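Local coordinates for bacterial bifunctional deaminase-reductase C-terminal domain-containing protein (Corynebacterium diphtheriae, PDB 2P4G) that probably acts as an NADP-dependent reductase of the riboflavin pathway, reducing 5-amino-6-(5-phosphoribosylamino)uracil, at residues Glu135-Asn147 against Val164-Ile178. Numbering follows the deposited sequence. Where two conformers were deposited one is given.
With EDO (1,2-ethanediol), chain I.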
ATOM      1  N   GLU A 135      17.630  32.434   0.595  1.00 76.35           N
ATOM      2  CA  GLU A 135      16.394  31.764   0.959  1.00 79.11           C
ATOM      3  C   GLU A 135      16.119  30.529   0.101  1.00 77.41           C
ATOM      4  O   GLU A 135      15.333  29.677   0.488  1.00 78.30           O
ATOM      5  CB  GLU A 135      15.199  32.724   0.968  1.00 81.04           C
ATOM      6  CG  GLU A 135      14.500  33.054  -0.366  1.00 86.44           C
ATOM      7  CD  GLU A 135      13.213  33.855  -0.116  1.00 87.49           C
ATOM      8  OE1 GLU A 135      12.525  33.541   0.891  1.00104.19           O
ATOM      9  OE2 GLU A 135      12.876  34.781  -0.896  1.00 91.83           O
ATOM     10  N   LEU A 136      16.780  30.435  -1.055  1.00 75.48           N
ATOM     11  CA  LEU A 136      16.646  29.283  -1.941  1.00 72.49           C
ATOM     12  C   LEU A 136      17.771  28.262  -1.704  1.00 73.85           C
ATOM     13  O   LEU A 136      17.668  27.120  -2.147  1.00 72.77           O
ATOM     14  CB  LEU A 136      16.626  29.762  -3.400  1.00 71.26           C
ATOM     15  CG  LEU A 136      15.413  30.645  -3.745  1.00 70.30           C
ATOM     16  CD1 LEU A 136      15.597  31.289  -5.078  1.00 58.93           C
ATOM     17  CD2 LEU A 136      14.075  29.858  -3.670  1.00 65.60           C
ATOM     18  N   SER A 137      18.838  28.680  -1.013  1.00 73.45           N
ATOM     19  CA  SER A 137      19.945  27.793  -0.669  1.00 75.21           C
ATOM     20  C   SER A 137      19.506  26.703   0.339  1.00 74.67           C
ATOM     21  O   SER A 137      18.830  26.995   1.317  1.00 76.03           O
ATOM     22  CB  SER A 137      21.114  28.621  -0.088  1.00 75.57           C
ATOM     23  OG  SER A 137      22.321  27.871  -0.016  1.00 77.24           O
ATOM     24  N   PRO A 138      19.877  25.444   0.089  1.00 73.03           N
ATOM     25  CA  PRO A 138      19.427  24.367   0.939  1.00 70.58           C
ATOM     26  C   PRO A 138      20.273  24.241   2.185  1.00 71.52           C
ATOM     27  O   PRO A 138      21.482  24.445   2.131  1.00 70.05           O
ATOM     28  CB  PRO A 138      19.669  23.136   0.080  1.00 70.19           C
ATOM     29  CG  PRO A 138      20.847  23.498  -0.750  1.00 68.57           C
ATOM     30  CD  PRO A 138      20.718  24.946  -1.021  1.00 74.35           C
ATOM     31  N   LEU A 139      19.634  23.875   3.294  1.00 71.22           N
ATOM     32  CA  LEU A 139      20.340  23.559   4.499  1.00 71.04           C
ATOM     33  C   LEU A 139      20.729  22.076   4.345  1.00 70.87           C
ATOM     34  O   LEU A 139      19.870  21.211   4.186  1.00 69.83           O
ATOM     35  CB  LEU A 139      19.433  23.804   5.710  1.00 71.25           C
ATOM     36  CG  LEU A 139      19.965  23.432   7.093  1.00 70.65           C
ATOM     37  CD1 LEU A 139      21.256  24.186   7.413  1.00 69.36           C
ATOM     38  CD2 LEU A 139      18.869  23.670   8.156  1.00 68.63           C
ATOM     39  N   VAL A 140      22.028  21.792   4.356  1.00 71.08           N
ATOM     40  CA  VAL A 140      22.503  20.420   4.249  1.00 70.93           C
ATOM     41  C   VAL A 140      22.786  19.877   5.642  1.00 72.61           C
ATOM     42  O   VAL A 140      23.447  20.535   6.447  1.00 73.42           O
ATOM     43  CB  VAL A 140      23.742  20.304   3.351  1.00 70.35           C
ATOM     44  CG1 VAL A 140      24.270  18.826   3.330  1.00 65.87           C
ATOM     45  CG2 VAL A 140      23.383  20.788   1.962  1.00 65.46           C
ATOM     46  N   ILE A 141      22.238  18.697   5.926  1.00 72.86           N
ATOM     47  CA  ILE A 141      22.446  18.023   7.204  1.00 71.90           C
ATOM     48  C   ILE A 141      23.164  16.690   6.920  1.00 71.82           C
ATOM     49  O   ILE A 141      22.638  15.823   6.236  1.00 70.38           O
ATOM     50  CB  ILE A 141      21.117  17.730   7.964  1.00 71.39           C
ATOM     51  CG1 ILE A 141      20.235  18.987   8.093  1.00 71.39           C
ATOM     52  CG2 ILE A 141      21.411  17.072   9.333  1.00 64.47           C
ATOM     53  CD1 ILE A 141      20.751  20.040   8.997  1.00 71.46           C
ATOM     54  N   THR A 142      24.364  16.549   7.463  1.00 72.62           N
ATOM     55  CA  THR A 142      25.171  15.369   7.288  1.00 72.42           C
ATOM     56  C   THR A 142      25.684  14.874   8.651  1.00 73.90           C
ATOM     57  O   THR A 142      25.238  15.330   9.708  1.00 75.49           O
ATOM     58  CB  THR A 142      26.322  15.671   6.306  1.00 72.13           C
ATOM     59  OG1 THR A 142      27.069  14.476   6.065  1.00 68.72           O
ATOM     60  CG2 THR A 142      27.232  16.754   6.841  1.00 66.45           C
ATOM     61  N   GLN A 143      26.618  13.939   8.627  1.00 74.26           N
ATOM     62  CA  GLN A 143      27.136  13.342   9.841  1.00 74.90           C
ATOM     63  C   GLN A 143      28.633  13.154   9.688  1.00 75.82           C
ATOM     64  O   GLN A 143      29.098  12.877   8.606  1.00 78.13           O
ATOM     65  CB  GLN A 143      26.436  12.000  10.041  1.00 74.89           C
ATOM     66  CG  GLN A 143      26.629  11.370  11.390  1.00 78.59           C
ATOM     67  CD  GLN A 143      25.496  10.416  11.773  1.00 87.06           C
ATOM     68  OE1 GLN A 143      24.805   9.838  10.918  1.00 83.53           O
ATOM     69  NE2 GLN A 143      25.308  10.246  13.076  1.00 95.45           N
ATOM     70  N   GLN A 144      29.402  13.326  10.748  1.00 78.10           N
ATOM     71  CA  GLN A 144      30.825  13.025  10.672  1.00 79.53           C
ATOM     72  C   GLN A 144      30.943  11.537  10.428  1.00 81.37           C
ATOM     73  O   GLN A 144      30.472  10.756  11.251  1.00 81.22           O
ATOM     74  CB  GLN A 144      31.540  13.383  11.966  1.00 79.59           C
ATOM     75  CG  GLN A 144      33.059  13.268  11.893  1.00 81.43           C
ATOM     76  CD  GLN A 144      33.716  14.472  11.236  1.00 85.01           C
ATOM     77  OE1 GLN A 144      33.373  15.622  11.524  1.00 87.21           O
ATOM     78  NE2 GLN A 144      34.676  14.213  10.353  1.00 87.30           N
ATOM     79  N   PRO A 145      31.550  11.135   9.292  1.00 84.30           N
ATOM     80  CA  PRO A 145      31.650   9.709   8.982  1.00 85.84           C
ATOM     81  C   PRO A 145      32.528   8.979   9.998  1.00 84.85           C
ATOM     82  O   PRO A 145      33.585   9.490  10.374  1.00 83.53           O
ATOM     83  CB  PRO A 145      32.274   9.694   7.578  1.00 86.60           C
ATOM     84  CG  PRO A 145      33.028  10.962   7.494  1.00 86.59           C
ATOM     85  CD  PRO A 145      32.179  11.950   8.237  1.00 84.74           C
ATOM     86  N   ALA A 146      32.058   7.810  10.435  1.00 85.94           N
ATOM     87  CA  ALA A 146      32.657   7.075  11.549  1.00 87.90           C
ATOM     88  C   ALA A 146      34.108   6.782  11.237  1.00 89.11           C
ATOM     89  O   ALA A 146      35.013   7.175  11.977  1.00 88.35           O
ATOM     90  CB  ALA A 146      31.885   5.766  11.813  1.00 87.24           C
ATOM     91  N   ASN A 147      34.314   6.099  10.121  1.00 91.54           N
ATOM     92  CA  ASN A 147      35.639   5.908   9.575  1.00 93.21           C
ATOM     93  C   ASN A 147      35.806   6.846   8.397  1.00 94.06           C
ATOM     94  O   ASN A 147      34.905   6.989   7.560  1.00 92.92           O
ATOM     95  CB  ASN A 147      35.862   4.443   9.202  1.00 93.13           C
ATOM     96  CG  ASN A 147      36.249   3.599  10.407  1.00 96.03           C
ATOM     97  OD1 ASN A 147      37.095   4.002  11.220  1.00 90.56           O
ATOM     98  ND2 ASN A 147      35.636   2.424  10.529  1.00 98.48           N
ATOM     99  N   VAL A 164      27.024  27.087   0.751  1.00 75.07           N
ATOM    100  CA  VAL A 164      25.947  26.295   1.343  1.00 73.06           C
ATOM    101  C   VAL A 164      26.179  26.059   2.823  1.00 72.44           C
ATOM    102  O   VAL A 164      27.289  25.705   3.233  1.00 74.69           O
ATOM    103  CB  VAL A 164      25.767  24.929   0.619  1.00 75.53           C
ATOM    104  CG1 VAL A 164      24.809  23.973   1.414  1.00 71.34           C
ATOM    105  CG2 VAL A 164      25.259  25.174  -0.835  1.00 70.33           C
ATOM    106  N   GLU A 165      25.127  26.265   3.619  1.00 69.54           N
ATOM    107  CA  GLU A 165      25.154  25.967   5.044  1.00 69.44           C
ATOM    108  C   GLU A 165      25.073  24.464   5.315  1.00 69.98           C
ATOM    109  O   GLU A 165      24.084  23.818   4.931  1.00 70.15           O
ATOM    110  CB  GLU A 165      23.961  26.646   5.717  1.00 69.79           C
ATOM    111  CG  GLU A 165      24.070  26.763   7.226  1.00 66.86           C
ATOM    112  CD  GLU A 165      22.841  27.406   7.840  1.00 74.00           C
ATOM    113  OE1 GLU A 165      22.011  27.992   7.084  1.00 75.95           O
ATOM    114  OE2 GLU A 165      22.697  27.307   9.088  1.00 80.90           O
ATOM    115  N   VAL A 166      26.086  23.918   5.989  1.00 69.06           N
ATOM    116  CA  VAL A 166      26.137  22.484   6.308  1.00 68.17           C
ATOM    117  C   VAL A 166      26.262  22.234   7.806  1.00 67.56           C
ATOM    118  O   VAL A 166      27.210  22.693   8.430  1.00 68.40           O
ATOM    119  CB  VAL A 166      27.327  21.779   5.633  1.00 69.37           C
ATOM    120  CG1 VAL A 166      27.218  20.264   5.850  1.00 68.39           C
ATOM    121  CG2 VAL A 166      27.409  22.118   4.134  1.00 66.50           C
ATOM    122  N   ILE A 167      25.302  21.509   8.373  1.00 66.73           N
ATOM    123  CA  ILE A 167      25.368  21.096   9.742  1.00 67.55           C
ATOM    124  C   ILE A 167      25.861  19.659   9.747  1.00 69.40           C
ATOM    125  O   ILE A 167      25.265  18.796   9.081  1.00 68.72           O
ATOM    126  CB  ILE A 167      23.997  21.107  10.418  1.00 70.00           C
ATOM    127  CG1 ILE A 167      23.429  22.529  10.513  1.00 74.17           C
ATOM    128  CG2 ILE A 167      24.108  20.516  11.835  1.00 66.36           C
ATOM    129  CD1 ILE A 167      21.990  22.553  11.052  1.00 69.18           C
ATOM    130  N   VAL A 168      26.940  19.404  10.488  1.00 68.78           N
ATOM    131  CA  VAL A 168      27.480  18.057  10.648  1.00 69.76           C
ATOM    132  C   VAL A 168      27.018  17.495  11.983  1.00 70.21           C
ATOM    133  O   VAL A 168      27.462  17.954  13.022  1.00 70.87           O
ATOM    134  CB  VAL A 168      29.023  18.073  10.606  1.00 69.72           C
ATOM    135  CG1 VAL A 168      29.586  16.655  10.762  1.00 64.66           C
ATOM    136  CG2 VAL A 168      29.494  18.726   9.318  1.00 66.57           C
ATOM    137  N   ALA A 169      26.101  16.538  11.954  1.00 71.60           N
ATOM    138  CA  ALA A 169      25.706  15.812  13.162  1.00 73.74           C
ATOM    139  C   ALA A 169      26.868  14.943  13.643  1.00 76.16           C
ATOM    140  O   ALA A 169      27.656  14.472  12.836  1.00 76.90           O
ATOM    141  CB  ALA A 169      24.468  14.946  12.890  1.00 72.06           C
ATOM    142  N   PRO A 170      27.024  14.778  14.969  1.00 80.75           N
ATOM    143  CA  PRO A 170      27.945  13.767  15.495  1.00 82.11           C
ATOM    144  C   PRO A 170      27.686  12.359  14.984  1.00 84.73           C
ATOM    145  O   PRO A 170      26.577  12.039  14.534  1.00 83.74           O
ATOM    146  CB  PRO A 170      27.704  13.834  17.000  1.00 82.19           C
ATOM    147  CG  PRO A 170      27.301  15.253  17.229  1.00 81.10           C
ATOM    148  CD  PRO A 170      26.443  15.590  16.055  1.00 81.64           C
ATOM    149  N   THR A 171      28.718  11.524  15.071  1.00 88.55           N
ATOM    150  CA  THR A 171      28.652  10.135  14.610  1.00 91.18           C
ATOM    151  C   THR A 171      27.527   9.372  15.321  1.00 92.66           C
ATOM    152  O   THR A 171      26.805   8.581  14.693  1.00 91.20           O
ATOM    153  CB  THR A 171      30.006   9.416  14.847  1.00 92.08           C
ATOM    154  OG1 THR A 171      31.075  10.194  14.279  1.00 92.64           O
ATOM    155  CG2 THR A 171      30.003   8.006  14.236  1.00 92.52           C
ATOM    156  N   SER A 172      27.386   9.645  16.623  1.00 93.39           N
ATOM    157  CA  SER A 172      26.368   9.032  17.489  1.00 95.02           C
ATOM    158  C   SER A 172      24.928   9.406  17.146  1.00 96.14           C
ATOM    159  O   SER A 172      24.038   8.556  17.155  1.00 97.76           O
ATOM    160  CB  SER A 172      26.640   9.449  18.933  1.00 95.97           C
ATOM    161  OG  SER A 172      27.101  10.793  18.981  1.00 96.93           O
ATOM    162  N   THR A 173      24.719  10.680  16.832  1.00 96.28           N
ATOM    163  CA  THR A 173      23.389  11.294  16.766  1.00 94.43           C
ATOM    164  C   THR A 173      22.487  10.821  15.614  1.00 94.08           C
ATOM    165  O   THR A 173      22.928  10.149  14.681  1.00 94.31           O
ATOM    166  CB  THR A 173      23.540  12.816  16.634  1.00 94.79           C
ATOM    167  OG1 THR A 173      24.345  13.101  15.483  1.00 96.00           O
ATOM    168  CG2 THR A 173      24.196  13.411  17.869  1.00 87.81           C
ATOM    169  N   ASN A 174      21.214  11.197  15.698  1.00 93.07           N
ATOM    170  CA  ASN A 174      20.237  10.920  14.655  1.00 93.23           C
ATOM    171  C   ASN A 174      20.059  12.171  13.783  1.00 92.62           C
ATOM    172  O   ASN A 174      19.671  13.213  14.290  1.00 92.61           O
ATOM    173  CB  ASN A 174      18.900  10.521  15.292  1.00 93.19           C
ATOM    174  CG  ASN A 174      17.877  10.037  14.278  1.00 94.23           C
ATOM    175  OD1 ASN A 174      17.827  10.492  13.131  1.00103.45           O
ATOM    176  ND2 ASN A 174      17.039   9.111  14.707  1.00 95.33           N
ATOM    177  N   PRO A 175      20.317  12.065  12.470  1.00 92.20           N
ATOM    178  CA  PRO A 175      20.283  13.239  11.585  1.00 91.27           C
ATOM    179  C   PRO A 175      18.914  13.914  11.452  1.00 87.90           C
ATOM    180  O   PRO A 175      18.860  15.122  11.314  1.00 88.86           O
ATOM    181  CB  PRO A 175      20.697  12.659  10.228  1.00 93.24           C
ATOM    182  CG  PRO A 175      20.294  11.227  10.300  1.00 94.85           C
ATOM    183  CD  PRO A 175      20.621  10.837  11.714  1.00 93.08           C
ATOM    184  N   LEU A 176      17.827  13.145  11.468  1.00 85.25           N
ATOM    185  CA  LEU A 176      16.471  13.715  11.491  1.00 83.54           C
ATOM    186  C   LEU A 176      16.199  14.527  12.753  1.00 81.80           C
ATOM    187  O   LEU A 176      15.641  15.611  12.669  1.00 83.88           O
ATOM    188  CB  LEU A 176      15.389  12.641  11.361  1.00 81.16           C
ATOM    189  CG  LEU A 176      14.785  12.466   9.976  1.00 89.00           C
ATOM    190  CD1 LEU A 176      13.739  11.358   9.997  1.00 89.84           C
ATOM    191  CD2 LEU A 176      14.173  13.779   9.481  1.00 89.52           C
ATOM    192  N   LYS A 177      16.557  13.988  13.912  1.00 80.59           N
ATOM    193  CA  LYS A 177      16.442  14.708  15.183  0.50 80.37           C
ATOM    194  C   LYS A 177      17.211  16.017  15.084  1.00 80.42           C
ATOM    195  O   LYS A 177      16.740  17.076  15.513  1.00 79.06           O
ATOM    196  CB  LYS A 177      16.992  13.841  16.325  0.50 79.29           C
ATOM    197  CG  LYS A 177      17.486  14.581  17.575  0.50 83.00           C
ATOM    198  CD  LYS A 177      16.348  15.102  18.451  0.50 83.48           C
ATOM    199  CE  LYS A 177      16.805  15.309  19.883  0.50 79.10           C
ATOM    200  NZ  LYS A 177      15.678  15.728  20.753  0.50 80.51           N
ATOM    201  N   ILE A 178      18.409  15.924  14.513  1.00 79.69           N
ATOM    202  CA  ILE A 178      19.283  17.071  14.343  1.00 78.77           C
ATOM    203  C   ILE A 178      18.638  18.109  13.420  1.00 78.47           C
ATOM    204  O   ILE A 178      18.629  19.302  13.719  1.00 79.80           O
ATOM    205  CB  ILE A 178      20.647  16.636  13.764  1.00 78.52           C
ATOM    206  CG1 ILE A 178      21.438  15.843  14.814  1.00 77.08           C
ATOM    207  CG2 ILE A 178      21.456  17.870  13.275  1.00 83.22           C
ATOM    208  CD1 ILE A 178      22.094  16.693  15.847  1.00 71.19           C
TER
HETATM  209  C1  EDO I 277      14.391  29.977   3.709  1.00 88.02           C
HETATM  210  O1  EDO I 277      13.397  29.967   2.675  1.00 74.92           O
HETATM  211  C2  EDO I 277      14.210  31.111   4.719  1.00 90.48           C
HETATM  212  O2  EDO I 277      13.692  30.636   5.986  1.00 93.14           O
HETATM  213  O   HOH W   1      22.602  26.837   2.575  1.00 55.19           O
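From the last residue of strand 139-143, the side-chain amide of Gln-143 reaches the loop 170-174 and ties it down through main-chain carbonyls. Its CG stands anti to the backbone N (chi1 -168°) and the chain runs on extended, which brings NE2 within 2.6 Å of Pro-170 O, in the carbonyl plane and on a lone pair. NE2 also makes a weak hydrogen bond to Thr-173 O, while Thr-173 OG1 donates to the same Pro-170 O. Thr-171 OG1 donates to Gln-144 O from above the carbonyl plane, 3.1 Å away.

Strands 139-143 and 166-169 run parallel, joined by alternating backbone hydrogen bonds such as Thr-142 N to Ile-167 O (2.9 Å). On one face Ile-141 and Ile-167 lie side by side, CD1 to CD1 tight at 3.5 Å, and Ile-141 CG2 meets Ile-178 CG2 of the helix starting at Pro-175. On the other, Val-166 packs on Leu-156 and Leu-159 of helix 150-162, Val-140 on Leu-119; Thr-142 OG1 is hydrogen-bonded to Trp-152 NE1 and Ser-116 O. One water joins Ser-137 OG, Pro-138 O and Glu-165 N. Helix 150-162 links the pair as a beta-alpha-beta crossover at the sheet's edge, as in the dihydrofolate reductase-like fold of RibD reductase domains.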